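Local coordinates for SJCHGC06286 protein (Schistosoma japonicum, PDB 3QBR) that probably binds BH domains of other Bcl-2 family proteins and so takes part in the control of apoptosis, at residues Gln20-Cys25 against Thr151-Ser156; Ile62-Gln67 against Gly172-Ser177; Gly70-Arg75 against Ile122-Ala127; Gln87-Asp92 against Arg130-Arg135. All blocks are in the same frame, centred on the assembly; numbering follows the deposited sequence.

Interaction 1. Residues Gln20-Cys25 against Thr151-Ser156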
loop_
_atom_site.group_PDB
_atom_site.type_symbol
_atom_site.label_atom_id
_atom_site.label_comp_id
_atom_site.label_asym_id
_atom_site.label_seq_id
_atom_site.Cartn_x
_atom_site.Cartn_y
_atom_site.Cartn_z
ATOM N N GLN A 20 10.905 -8.668 4.923
ATOM C CA GLN A 20 9.842 -9.417 4.298
ATOM C C GLN A 20 8.760 -8.452 3.779
ATOM O O GLN A 20 8.400 -8.505 2.604
ATOM C CB GLN A 20 9.275 -10.412 5.309
ATOM C CG GLN A 20 8.415 -11.521 4.743
ATOM C CD GLN A 20 7.925 -12.477 5.829
ATOM O OE1 GLN A 20 8.716 -12.971 6.635
ATOM N NE2 GLN A 20 6.617 -12.742 5.848
ATOM N N THR A 21 8.262 -7.546 4.622
ATOM C CA THR A 21 7.120 -6.731 4.203
ATOM C C THR A 21 7.501 -5.789 3.067
ATOM O O THR A 21 6.723 -5.532 2.146
ATOM C CB THR A 21 6.454 -5.937 5.361
ATOM O OG1 THR A 21 7.036 -4.645 5.452
ATOM C CG2 THR A 21 6.612 -6.647 6.683
ATOM N N SER A 22 8.710 -5.278 3.136
ATOM C CA SER A 22 9.269 -4.490 2.045
ATOM C C SER A 22 9.220 -5.239 0.693
ATOM O O SER A 22 8.718 -4.716 -0.310
ATOM C CB SER A 22 10.709 -4.081 2.407
ATOM O OG SER A 22 11.307 -3.354 1.362
ATOM N N THR A 23 9.721 -6.470 0.683
ATOM C CA THR A 23 9.754 -7.287 -0.529
ATOM C C THR A 23 8.351 -7.506 -1.105
ATOM O O THR A 23 8.172 -7.587 -2.326
ATOM C CB THR A 23 10.441 -8.667 -0.275
ATOM O OG1 THR A 23 11.795 -8.485 0.162
ATOM C CG2 THR A 23 10.420 -9.505 -1.524
ATOM N N LEU A 24 7.353 -7.606 -0.227
ATOM C CA LEU A 24 5.977 -7.800 -0.692
ATOM C C LEU A 24 5.461 -6.572 -1.415
ATOM O O LEU A 24 4.756 -6.688 -2.420
ATOM C CB LEU A 24 5.050 -8.112 0.459
ATOM C CG LEU A 24 4.618 -9.558 0.600
ATOM C CD1 LEU A 24 3.699 -9.654 1.828
ATOM C CD2 LEU A 24 3.922 -10.032 -0.685
ATOM N N CYS A 25 5.815 -5.396 -0.898
ATOM C CA CYS A 25 5.392 -4.162 -1.539
ATOM C C CYS A 25 5.934 -4.054 -2.935
ATOM O O CYS A 25 5.152 -3.837 -3.864
ATOM C CB CYS A 25 5.814 -2.935 -0.747
ATOM S SG CYS A 25 4.920 -2.835 0.762
ATOM N N THR A 151 8.596 3.789 4.121
ATOM C CA THR A 151 7.770 4.217 5.240
ATOM C C THR A 151 6.684 3.184 5.527
ATOM O O THR A 151 6.497 2.780 6.679
ATOM C CB THR A 151 7.162 5.604 4.987
ATOM O OG1 THR A 151 8.221 6.564 4.937
ATOM C CG2 THR A 151 6.218 5.979 6.088
ATOM N N THR A 152 5.975 2.739 4.493
ATOM C CA THR A 152 5.077 1.596 4.667
ATOM C C THR A 152 5.759 0.420 5.417
ATOM O O THR A 152 5.163 -0.197 6.302
ATOM C CB THR A 152 4.559 1.119 3.327
ATOM O OG1 THR A 152 4.083 2.244 2.598
ATOM C CG2 THR A 152 3.441 0.094 3.494
ATOM N N SER A 153 7.015 0.129 5.079
ATOM C CA SER A 153 7.753 -0.968 5.716
ATOM C C SER A 153 8.030 -0.758 7.194
ATOM O O SER A 153 7.787 -1.673 7.985
ATOM C CB SER A 153 9.081 -1.243 4.999
ATOM O OG SER A 153 8.852 -1.826 3.725
ATOM N N GLN A 154 8.564 0.413 7.561
ATOM C CA GLN A 154 8.794 0.730 8.978
ATOM C C GLN A 154 7.492 0.700 9.780
ATOM O O GLN A 154 7.419 0.076 10.828
ATOM C CB GLN A 154 9.439 2.105 9.158
ATOM C CG GLN A 154 10.863 2.209 8.700
ATOM C CD GLN A 154 11.199 3.618 8.238
ATOM O OE1 GLN A 154 10.434 4.561 8.468
ATOM N NE2 GLN A 154 12.341 3.766 7.575
ATOM N N TYR A 155 6.470 1.379 9.267
ATOM C CA TYR A 155 5.199 1.531 9.960
ATOM C C TYR A 155 4.621 0.169 10.225
ATOM O O TYR A 155 4.113 -0.098 11.321
ATOM C CB TYR A 155 4.208 2.370 9.141
ATOM C CG TYR A 155 2.920 2.656 9.882
ATOM C CD1 TYR A 155 1.832 1.792 9.797
ATOM C CD2 TYR A 155 2.804 3.783 10.699
ATOM C CE1 TYR A 155 0.650 2.046 10.497
ATOM C CE2 TYR A 155 1.634 4.061 11.388
ATOM C CZ TYR A 155 0.554 3.189 11.292
ATOM O OH TYR A 155 -0.614 3.477 11.987
ATOM N N SER A 156 4.704 -0.690 9.219
ATOM C CA SER A 156 4.263 -2.077 9.370
ATOM C C SER A 156 4.958 -2.807 10.516
ATOM O O SER A 156 4.347 -3.615 11.218
ATOM C CB SER A 156 4.507 -2.857 8.078
ATOM O OG SER A 156 3.364 -2.811 7.244
#
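Ser153 keeps its OG beside its own backbone N, anti to the carbonyl carbon (chi1 -70°), and this turns the oxygen onto the backbone of Ser22. Ser22 swings its own hydroxyl anti to its N (chi1 178°), presenting CA and CB to that oxygen. The setting is the helical bundle of the Bcl-2 fold, where helix 17-31 lies roughly antiparallel to helix 142-159. Their local axes make an angle of 142° and approach to 8.9 Å, with Ser22 and Ser153 as the nearest pair of CA atoms at 5.3 Å.

The interface is made of small side chains, and its hydroxyls largely look back to their own helix: Ser153 OG bonds to Ile149 O, and Thr152 OG1 to Leu148 O, with Tyr106 OH of helix 99-113 as a second partner. Ser156 OG returns to Thr152 O through a weak bond. Thr21 reaches across with OG1, which sits 3.8 Å from Ser153 CA. The same oxygen comes 4.1 Å from Ser156 CB, one turn further along the opposing helix. Towards the interior, where Phe126 and Leu129 also pack on Cys25, sulfur meets methyl: Cys25 SG lies 4.3 Å from Thr152 CG2.

Interaction 2. Residues Ile62-Gln67 against Gly172-Ser177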
loop_
_atom_site.group_PDB
_atom_site.type_symbol
_atom_site.label_atom_id
_atom_site.label_comp_id
_atom_site.label_asym_id
_atom_site.label_seq_id
_atom_site.Cartn_x
_atom_site.Cartn_y
_atom_site.Cartn_z
ATOM N N ILE A 62 0.613 -12.584 -2.999
ATOM C CA ILE A 62 0.484 -11.557 -4.031
ATOM C C ILE A 62 -0.802 -11.768 -4.834
ATOM O O ILE A 62 -1.490 -10.813 -5.141
ATOM C CB ILE A 62 1.685 -11.576 -5.019
ATOM C CG1 ILE A 62 2.950 -11.008 -4.373
ATOM C CG2 ILE A 62 1.345 -10.825 -6.328
ATOM C CD1 ILE A 62 2.914 -9.522 -4.033
ATOM N N HIS A 63 -1.116 -13.014 -5.182
ATOM C CA HIS A 63 -2.392 -13.334 -5.828
ATOM C C HIS A 63 -3.611 -12.858 -5.009
ATOM O O HIS A 63 -4.514 -12.188 -5.534
ATOM C CB HIS A 63 -2.511 -14.835 -6.121
ATOM C CG HIS A 63 -1.618 -15.312 -7.223
ATOM N ND1 HIS A 63 -1.275 -14.527 -8.308
ATOM C CD2 HIS A 63 -1.003 -16.507 -7.425
ATOM C CE1 HIS A 63 -0.480 -15.207 -9.115
ATOM N NE2 HIS A 63 -0.303 -16.414 -8.602
ATOM N N SER A 64 -3.625 -13.207 -3.725
ATOM C CA SER A 64 -4.669 -12.757 -2.828
ATOM C C SER A 64 -4.766 -11.257 -2.880
ATOM O O SER A 64 -5.858 -10.712 -2.996
ATOM C CB SER A 64 -4.395 -13.196 -1.389
ATOM O OG SER A 64 -4.646 -14.577 -1.244
ATOM N N LEU A 65 -3.630 -10.582 -2.789
ATOM C CA LEU A 65 -3.653 -9.122 -2.743
ATOM C C LEU A 65 -4.217 -8.510 -4.020
ATOM O O LEU A 65 -4.839 -7.450 -3.982
ATOM C CB LEU A 65 -2.263 -8.570 -2.492
ATOM C CG LEU A 65 -1.885 -8.437 -1.044
ATOM C CD1 LEU A 65 -0.448 -7.993 -1.017
ATOM C CD2 LEU A 65 -2.813 -7.408 -0.367
ATOM N N LEU A 66 -3.972 -9.166 -5.151
ATOM C CA LEU A 66 -4.463 -8.661 -6.427
ATOM C C LEU A 66 -5.971 -8.803 -6.425
ATOM O O LEU A 66 -6.697 -7.882 -6.801
ATOM C CB LEU A 66 -3.836 -9.382 -7.642
ATOM C CG LEU A 66 -2.369 -9.049 -7.974
ATOM C CD1 LEU A 66 -1.779 -10.092 -8.889
ATOM C CD2 LEU A 66 -2.191 -7.694 -8.585
ATOM N N GLN A 67 -6.448 -9.955 -5.986
ATOM C CA GLN A 67 -7.883 -10.121 -5.895
ATOM C C GLN A 67 -8.506 -9.063 -4.967
ATOM O O GLN A 67 -9.465 -8.402 -5.341
ATOM C CB GLN A 67 -8.219 -11.525 -5.442
ATOM C CG GLN A 67 -9.714 -11.757 -5.265
ATOM C CD GLN A 67 -9.971 -12.964 -4.397
ATOM O OE1 GLN A 67 -9.714 -14.091 -4.812
ATOM N NE2 GLN A 67 -10.434 -12.733 -3.162
ATOM N N GLY A 172 -1.750 -14.801 6.277
ATOM C CA GLY A 172 -3.129 -14.609 6.692
ATOM C C GLY A 172 -3.988 -14.231 5.501
ATOM O O GLY A 172 -5.117 -14.721 5.328
ATOM N N LEU A 173 -3.425 -13.373 4.658
ATOM C CA LEU A 173 -4.122 -12.871 3.482
ATOM C C LEU A 173 -4.686 -14.006 2.599
ATOM O O LEU A 173 -5.783 -13.903 2.037
ATOM C CB LEU A 173 -3.187 -11.945 2.685
ATOM C CG LEU A 173 -2.841 -10.629 3.381
ATOM C CD1 LEU A 173 -1.567 -10.048 2.804
ATOM C CD2 LEU A 173 -4.016 -9.620 3.310
ATOM N N ILE A 174 -3.927 -15.085 2.479
ATOM C CA ILE A 174 -4.329 -16.171 1.608
ATOM C C ILE A 174 -5.706 -16.675 2.041
ATOM O O ILE A 174 -6.677 -16.617 1.283
ATOM C CB ILE A 174 -3.295 -17.296 1.623
ATOM C CG1 ILE A 174 -1.963 -16.772 1.070
ATOM C CG2 ILE A 174 -3.804 -18.478 0.821
ATOM C CD1 ILE A 174 -0.822 -17.745 1.186
ATOM N N GLU A 175 -5.797 -17.125 3.285
ATOM C CA GLU A 175 -7.066 -17.573 3.836
ATOM C C GLU A 175 -8.099 -16.445 3.926
ATOM O O GLU A 175 -9.248 -16.639 3.564
ATOM C CB GLU A 175 -6.843 -18.193 5.208
ATOM C CG GLU A 175 -7.931 -19.149 5.648
ATOM C CD GLU A 175 -7.536 -19.908 6.914
ATOM O OE1 GLU A 175 -8.361 -20.692 7.437
ATOM O OE2 GLU A 175 -6.390 -19.717 7.389
ATOM N N PHE A 176 -7.700 -15.273 4.409
ATOM C CA PHE A 176 -8.636 -14.151 4.490
ATOM C C PHE A 176 -9.461 -14.037 3.217
ATOM O O PHE A 176 -10.640 -13.672 3.243
ATOM C CB PHE A 176 -7.896 -12.837 4.731
ATOM C CG PHE A 176 -8.794 -11.627 4.750
ATOM C CD1 PHE A 176 -9.769 -11.479 5.729
ATOM C CD2 PHE A 176 -8.669 -10.633 3.785
ATOM C CE1 PHE A 176 -10.608 -10.355 5.744
ATOM C CE2 PHE A 176 -9.497 -9.500 3.800
ATOM C CZ PHE A 176 -10.473 -9.367 4.776
ATOM N N SER A 177 -8.830 -14.378 2.103
ATOM C CA SER A 177 -9.391 -14.145 0.784
ATOM C C SER A 177 -10.126 -15.341 0.180
ATOM O O SER A 177 -10.712 -15.199 -0.881
ATOM C CB SER A 177 -8.272 -13.722 -0.169
ATOM O OG SER A 177 -7.314 -14.759 -0.281
#
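The hydroxyls of Ser64 and Ser177 face each other directly, OG to OG at 2.8 Å, close enough for a hydrogen bond, although the proton also has another acceptor within reach. Ser64 holds its oxygen beside its own N, from where it points at segment 172-177 and can also make a weak bond to Glu60 O. Ser177 places OG between its N and its carbonyl carbon (chi1 62°), folding it back over the preceding turn. There it comes 2.9 Å from Leu173 O, and Ile174 O is close as well. Ser177 OG thus sits among three oxygens, Leu173 O, Ile174 O and Ser64 OG, that its one proton cannot all serve.

Gln67 extends from the next turn and approaches Ser177 from the outer side. Its NE2 aims almost straight at Ser177 O (173° at the hydrogen), but the 3.4 Å between NE2 and O makes this a weak bond. NE2 also bonds weakly to an aromatic side chain of another protein's chain. On the inner side Leu65 and Leu173 cross obliquely, CG against CD1 at 4.2 Å.

In the all-helical Bcl-2 bundle this contact sets the short helix 172-176 across helix 58-79, the segment axes 49° apart. Trp119 borders Leu173 and meets the ring of Phe176, while Phe28 of helix 17-31 and Phe126 of helix 119-137 pack on Leu65.

Interaction 3. Residues Gly70-Arg75 against Ile122-Ala127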
loop_
_atom_site.group_PDB
_atom_site.type_symbol
_atom_site.label_atom_id
_atom_site.label_comp_id
_atom_site.label_asym_id
_atom_site.label_seq_id
_atom_site.Cartn_x
_atom_site.Cartn_y
_atom_site.Cartn_z
ATOM N N GLY A 70 -8.290 -5.571 -5.940
ATOM C CA GLY A 70 -9.277 -5.476 -6.995
ATOM C C GLY A 70 -10.630 -5.131 -6.389
ATOM O O GLY A 70 -11.327 -4.235 -6.881
ATOM N N ASP A 71 -10.994 -5.851 -5.322
ATOM C CA ASP A 71 -12.212 -5.567 -4.575
ATOM C C ASP A 71 -12.191 -4.112 -4.184
ATOM O O ASP A 71 -13.176 -3.398 -4.376
ATOM C CB ASP A 71 -12.307 -6.425 -3.312
ATOM C CG ASP A 71 -12.610 -7.897 -3.607
ATOM O OD1 ASP A 71 -13.224 -8.205 -4.657
ATOM O OD2 ASP A 71 -12.241 -8.746 -2.764
ATOM N N PHE A 72 -11.056 -3.667 -3.650
ATOM C CA PHE A 72 -10.931 -2.292 -3.180
ATOM C C PHE A 72 -11.100 -1.276 -4.302
ATOM O O PHE A 72 -11.802 -0.288 -4.136
ATOM C CB PHE A 72 -9.589 -2.076 -2.459
ATOM C CG PHE A 72 -9.351 -0.664 -2.016
ATOM C CD1 PHE A 72 -9.428 -0.327 -0.679
ATOM C CD2 PHE A 72 -9.019 0.316 -2.926
ATOM C CE1 PHE A 72 -9.200 0.972 -0.247
ATOM C CE2 PHE A 72 -8.778 1.638 -2.503
ATOM C CZ PHE A 72 -8.865 1.958 -1.162
ATOM N N ASN A 73 -10.445 -1.502 -5.441
ATOM C CA ASN A 73 -10.452 -0.502 -6.506
ATOM C C ASN A 73 -11.858 -0.317 -7.028
ATOM O O ASN A 73 -12.378 0.789 -7.111
ATOM C CB ASN A 73 -9.518 -0.909 -7.655
ATOM C CG ASN A 73 -8.056 -0.603 -7.359
ATOM O OD1 ASN A 73 -7.735 0.196 -6.485
ATOM N ND2 ASN A 73 -7.163 -1.256 -8.088
ATOM N N GLN A 74 -12.468 -1.433 -7.366
ATOM C CA GLN A 74 -13.824 -1.452 -7.883
ATOM C C GLN A 74 -14.822 -0.649 -6.993
ATOM O O GLN A 74 -15.678 0.067 -7.511
ATOM C CB GLN A 74 -14.229 -2.910 -8.157
ATOM C CG GLN A 74 -15.681 -3.157 -8.330
ATOM C CD GLN A 74 -16.403 -3.220 -7.004
ATOM O OE1 GLN A 74 -15.976 -3.919 -6.070
ATOM N NE2 GLN A 74 -17.512 -2.487 -6.910
ATOM N N ARG A 75 -14.666 -0.713 -5.671
ATOM C CA ARG A 75 -15.484 0.097 -4.749
ATOM C C ARG A 75 -15.087 1.577 -4.661
ATOM O O ARG A 75 -15.937 2.431 -4.463
ATOM C CB ARG A 75 -15.503 -0.508 -3.328
ATOM C CG ARG A 75 -16.129 -1.885 -3.277
ATOM C CD ARG A 75 -15.821 -2.657 -1.988
ATOM N NE ARG A 75 -15.929 -4.105 -2.206
ATOM C CZ ARG A 75 -16.281 -4.999 -1.283
ATOM N NH1 ARG A 75 -16.589 -4.608 -0.057
ATOM N NH2 ARG A 75 -16.342 -6.289 -1.594
ATOM N N ILE A 122 -5.609 -3.509 6.022
ATOM C CA ILE A 122 -4.249 -3.701 5.537
ATOM C C ILE A 122 -4.250 -3.654 3.995
ATOM O O ILE A 122 -3.500 -2.885 3.380
ATOM C CB ILE A 122 -3.614 -4.979 6.149
ATOM C CG1 ILE A 122 -3.218 -4.700 7.602
ATOM C CG2 ILE A 122 -2.404 -5.429 5.365
ATOM C CD1 ILE A 122 -3.024 -5.955 8.459
ATOM N N VAL A 123 -5.133 -4.443 3.395
ATOM C CA VAL A 123 -5.435 -4.360 1.971
ATOM C C VAL A 123 -5.544 -2.926 1.486
ATOM O O VAL A 123 -4.946 -2.534 0.476
ATOM C CB VAL A 123 -6.767 -5.045 1.651
ATOM C CG1 VAL A 123 -7.263 -4.576 0.316
ATOM C CG2 VAL A 123 -6.614 -6.555 1.676
ATOM N N ALA A 124 -6.322 -2.139 2.211
ATOM C CA ALA A 124 -6.502 -0.745 1.852
ATOM C C ALA A 124 -5.169 0.007 1.825
ATOM O O ALA A 124 -5.000 0.931 1.052
ATOM C CB ALA A 124 -7.493 -0.083 2.808
ATOM N N MET A 125 -4.222 -0.378 2.670
ATOM C CA MET A 125 -2.891 0.248 2.661
ATOM C C MET A 125 -2.099 -0.071 1.372
ATOM O O MET A 125 -1.444 0.803 0.805
ATOM C CB MET A 125 -2.095 -0.189 3.894
ATOM C CG MET A 125 -0.659 0.288 3.931
ATOM S SD MET A 125 0.326 -0.401 5.284
ATOM C CE MET A 125 0.008 -2.144 5.099
ATOM N N PHE A 126 -2.166 -1.318 0.907
ATOM C CA PHE A 126 -1.542 -1.658 -0.364
ATOM C C PHE A 126 -2.234 -1.004 -1.554
ATOM O O PHE A 126 -1.564 -0.574 -2.497
ATOM C CB PHE A 126 -1.487 -3.173 -0.590
ATOM C CG PHE A 126 -0.520 -3.894 0.322
ATOM C CD1 PHE A 126 0.800 -4.117 -0.072
ATOM C CD2 PHE A 126 -0.927 -4.356 1.574
ATOM C CE1 PHE A 126 1.715 -4.796 0.769
ATOM C CE2 PHE A 126 -0.028 -5.030 2.421
ATOM C CZ PHE A 126 1.303 -5.255 2.014
ATOM N N ALA A 127 -3.564 -0.946 -1.538
ATOM C CA ALA A 127 -4.267 -0.425 -2.708
ATOM C C ALA A 127 -3.985 1.070 -2.853
ATOM O O ALA A 127 -3.795 1.592 -3.974
ATOM C CB ALA A 127 -5.747 -0.704 -2.630
HETATM O O HOH W 1 -5.063 0.340 -5.977
#
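Ring contacts dominate here, with Phe72 laid against the two alanines Ala124 and Ala127. With CG anti to its backbone N (chi1 177°), the phenyl group of Phe72 extends to helix 119-137. Ala127 CB sits over one face in a CH-pi contact, 3.8 Å from the ring centroid and 25° off the normal, displaced towards the CD2 side. Ala124 CB approaches obliquely near Phe72 CE1, at 3.7 Å. Aliphatic packing adds Val123, whose CG1 lies 4.4 Å from Phe72 CB. The two segment axes cross at -71°.

The polar link runs through water. One molecule donates to Asn73 OD1 at 2.7 Å and to Ala127 O at the same length, joining the helices beside the ring.

This is a crossing inside the Bcl-2 helical bundle, beside a bound chain of another protein: an apolar side chain of that partner packs on Phe72, its backbone touches Ala124, and an aromatic side chain hydrogen-bonds Asp71 OD2. That is consistent with the peptide-binding groove of the family. The chemistry divides cleanly: methyl groups small enough to lie on the ring meet it without polar demands, whereas the two oxygens at its side, both acceptors, are bridged by the two protons of one water.

Interaction 4. Residues Gln87-Asp92 against Arg130-Arg135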
loop_
_atom_site.group_PDB
_atom_site.type_symbol
_atom_site.label_atom_id
_atom_site.label_comp_id
_atom_site.label_asym_id
_atom_site.label_seq_id
_atom_site.Cartn_x
_atom_site.Cartn_y
_atom_site.Cartn_z
ATOM N N GLN A 87 -3.157 16.244 -5.330
ATOM C CA GLN A 87 -2.865 17.661 -5.248
ATOM C C GLN A 87 -2.579 18.054 -3.814
ATOM O O GLN A 87 -1.540 18.648 -3.515
ATOM C CB GLN A 87 -4.042 18.456 -5.772
ATOM C CG GLN A 87 -4.339 18.167 -7.213
ATOM C CD GLN A 87 -5.188 19.238 -7.836
ATOM O OE1 GLN A 87 -5.078 20.416 -7.484
ATOM N NE2 GLN A 87 -6.050 18.840 -8.768
ATOM N N SER A 88 -3.503 17.712 -2.927
ATOM C CA SER A 88 -3.359 18.081 -1.535
ATOM C C SER A 88 -2.059 17.499 -0.985
ATOM O O SER A 88 -1.517 17.994 0.004
ATOM C CB SER A 88 -4.562 17.611 -0.719
ATOM O OG SER A 88 -4.421 16.260 -0.304
ATOM N N LEU A 89 -1.565 16.446 -1.634
ATOM C CA LEU A 89 -0.289 15.827 -1.263
ATOM C C LEU A 89 0.872 16.436 -2.030
ATOM O O LEU A 89 2.006 16.458 -1.549
ATOM C CB LEU A 89 -0.343 14.316 -1.477
ATOM C CG LEU A 89 -0.940 13.580 -0.280
ATOM C CD1 LEU A 89 -1.537 12.234 -0.681
ATOM C CD2 LEU A 89 0.116 13.440 0.812
ATOM N N GLY A 90 0.578 16.948 -3.219
ATOM C CA GLY A 90 1.573 17.640 -4.008
ATOM C C GLY A 90 2.352 16.610 -4.772
ATOM O O GLY A 90 3.577 16.542 -4.686
ATOM N N ILE A 91 1.611 15.813 -5.530
ATOM C CA ILE A 91 2.148 14.633 -6.175
ATOM C C ILE A 91 1.855 14.619 -7.662
ATOM O O ILE A 91 2.492 13.892 -8.408
ATOM C CB ILE A 91 1.577 13.367 -5.522
ATOM C CG1 ILE A 91 2.481 12.936 -4.371
ATOM C CG2 ILE A 91 1.417 12.248 -6.540
ATOM C CD1 ILE A 91 1.980 11.718 -3.672
ATOM N N ASP A 92 0.898 15.426 -8.098
ATOM C CA ASP A 92 0.589 15.505 -9.520
ATOM C C ASP A 92 1.428 16.552 -10.242
ATOM O O ASP A 92 1.298 16.744 -11.455
ATOM C CB ASP A 92 -0.893 15.774 -9.724
ATOM C CG ASP A 92 -1.728 14.554 -9.474
ATOM O OD1 ASP A 92 -1.206 13.430 -9.663
ATOM O OD2 ASP A 92 -2.898 14.713 -9.081
ATOM N N ARG A 130 -0.265 1.766 -3.863
ATOM C CA ARG A 130 -0.243 1.573 -5.319
ATOM C C ARG A 130 -0.665 2.824 -6.076
ATOM O O ARG A 130 -0.034 3.228 -7.058
ATOM C CB ARG A 130 -1.189 0.445 -5.714
ATOM C CG ARG A 130 -1.028 0.013 -7.130
ATOM C CD ARG A 130 -2.000 -1.105 -7.499
ATOM N NE ARG A 130 -3.197 -0.476 -8.025
ATOM C CZ ARG A 130 -3.526 -0.447 -9.308
ATOM N NH1 ARG A 130 -2.772 -1.065 -10.205
ATOM N NH2 ARG A 130 -4.628 0.180 -9.687
ATOM N N ILE A 131 -1.754 3.419 -5.607
ATOM C CA ILE A 131 -2.376 4.556 -6.259
ATOM C C ILE A 131 -1.432 5.747 -6.202
ATOM O O ILE A 131 -1.222 6.426 -7.200
ATOM C CB ILE A 131 -3.754 4.851 -5.607
ATOM C CG1 ILE A 131 -4.822 3.981 -6.265
ATOM C CG2 ILE A 131 -4.108 6.329 -5.684
ATOM C CD1 ILE A 131 -6.004 3.677 -5.366
ATOM N N LEU A 132 -0.836 5.966 -5.040
ATOM C CA LEU A 132 0.162 7.013 -4.875
ATOM C C LEU A 132 1.358 6.795 -5.779
ATOM O O LEU A 132 1.801 7.725 -6.459
ATOM C CB LEU A 132 0.643 7.071 -3.423
ATOM C CG LEU A 132 -0.422 7.475 -2.392
ATOM C CD1 LEU A 132 0.163 7.740 -1.022
ATOM C CD2 LEU A 132 -1.138 8.717 -2.872
ATOM N N VAL A 133 1.888 5.566 -5.760
ATOM C CA VAL A 133 3.089 5.206 -6.512
ATOM C C VAL A 133 2.864 5.399 -8.020
ATOM O O VAL A 133 3.668 6.029 -8.712
ATOM C CB VAL A 133 3.568 3.755 -6.179
ATOM C CG1 VAL A 133 4.469 3.157 -7.337
ATOM C CG2 VAL A 133 4.268 3.728 -4.805
ATOM N N LEU A 134 1.753 4.880 -8.515
ATOM C CA LEU A 134 1.398 5.072 -9.915
ATOM C C LEU A 134 1.198 6.538 -10.318
ATOM O O LEU A 134 1.443 6.903 -11.468
ATOM C CB LEU A 134 0.152 4.271 -10.236
ATOM C CG LEU A 134 0.413 2.773 -10.167
ATOM C CD1 LEU A 134 -0.881 1.975 -10.419
ATOM C CD2 LEU A 134 1.521 2.404 -11.152
ATOM N N ARG A 135 0.760 7.386 -9.393
ATOM C CA ARG A 135 0.598 8.799 -9.735
ATOM C C ARG A 135 1.922 9.523 -9.646
ATOM O O ARG A 135 2.191 10.425 -10.421
ATOM C CB ARG A 135 -0.444 9.486 -8.850
ATOM C CG ARG A 135 -1.852 8.991 -9.098
ATOM C CD ARG A 135 -2.894 10.045 -8.739
ATOM N NE ARG A 135 -2.948 11.138 -9.712
ATOM C CZ ARG A 135 -4.072 11.734 -10.104
ATOM N NH1 ARG A 135 -5.241 11.334 -9.622
ATOM N NH2 ARG A 135 -4.035 12.717 -10.993
#
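Arg135 reaches from helix 119-137 to the chain beyond helix 83-89, and its first atom across is CB, 4.1 Å from Ile91 CG2. The aliphatic part then runs past Asp92, bringing CD within 3.9 Å of Asp92 OD1. A bend at chi3 (73°) turns the guanidinium onto the carboxylate. NE carries the salt bridge, 2.9 Å from Asp92 OD1, yet its N-H is poorly aimed, at 123°, so as a hydrogen bond it is weak. At the tip NH2 lies 3.0 Å from Asp92 OD2, an oxygen that stands over one face of the guanidinium. With the two planes 44° apart, the groups meet tilted rather than as a flat, two-pronged pair.

Asp92 is delivered to this spot by a Schellman motif: Gly90, with positive phi, ends helix 83-89, Gly90 N turning back to Gln87 O and Ile91 N to Ala86 O. In this Bcl-2 fold the turn sets Ile91 and Leu89 facing helix 119-137. Leu132 receives both on one methyl. Its CD2 is 4.2 Å from Leu89 CD1, the two leucines crossing at about a right angle, and 4.4 Å from Ile91 CD1. Leu102 of helix 99-113 touches Leu89 and Ile91, an apolar side chain of another protein's chain also packs on Leu89, and Asp92 O accepts a hydrogen bond from His139 NE2.

In the fold
Helix 119-137 ties the set together: interactions 3 and 4 lie on it, their centres about 16 Å apart, with Asn73 touching Arg130 and Ile131 in between. Interactions 2 and 3 share helix 58-79, and Leu65 CD2 packs on Phe126 CD2 at 4.1 Å. Interaction 1 lies across the chain's centre from interaction 3, yet the two meet through the core, Thr152 CG2 lying 3.6 Å from Met125 SD. Interactions 1 and 2 join at Leu24 and Ile62. Interactions 2 and 4 are furthest apart, about 25 Å between centres, without touching. Interactions 2, 3 and 4 all border the bound chain of another protein, consistent with a BH-domain-binding groove.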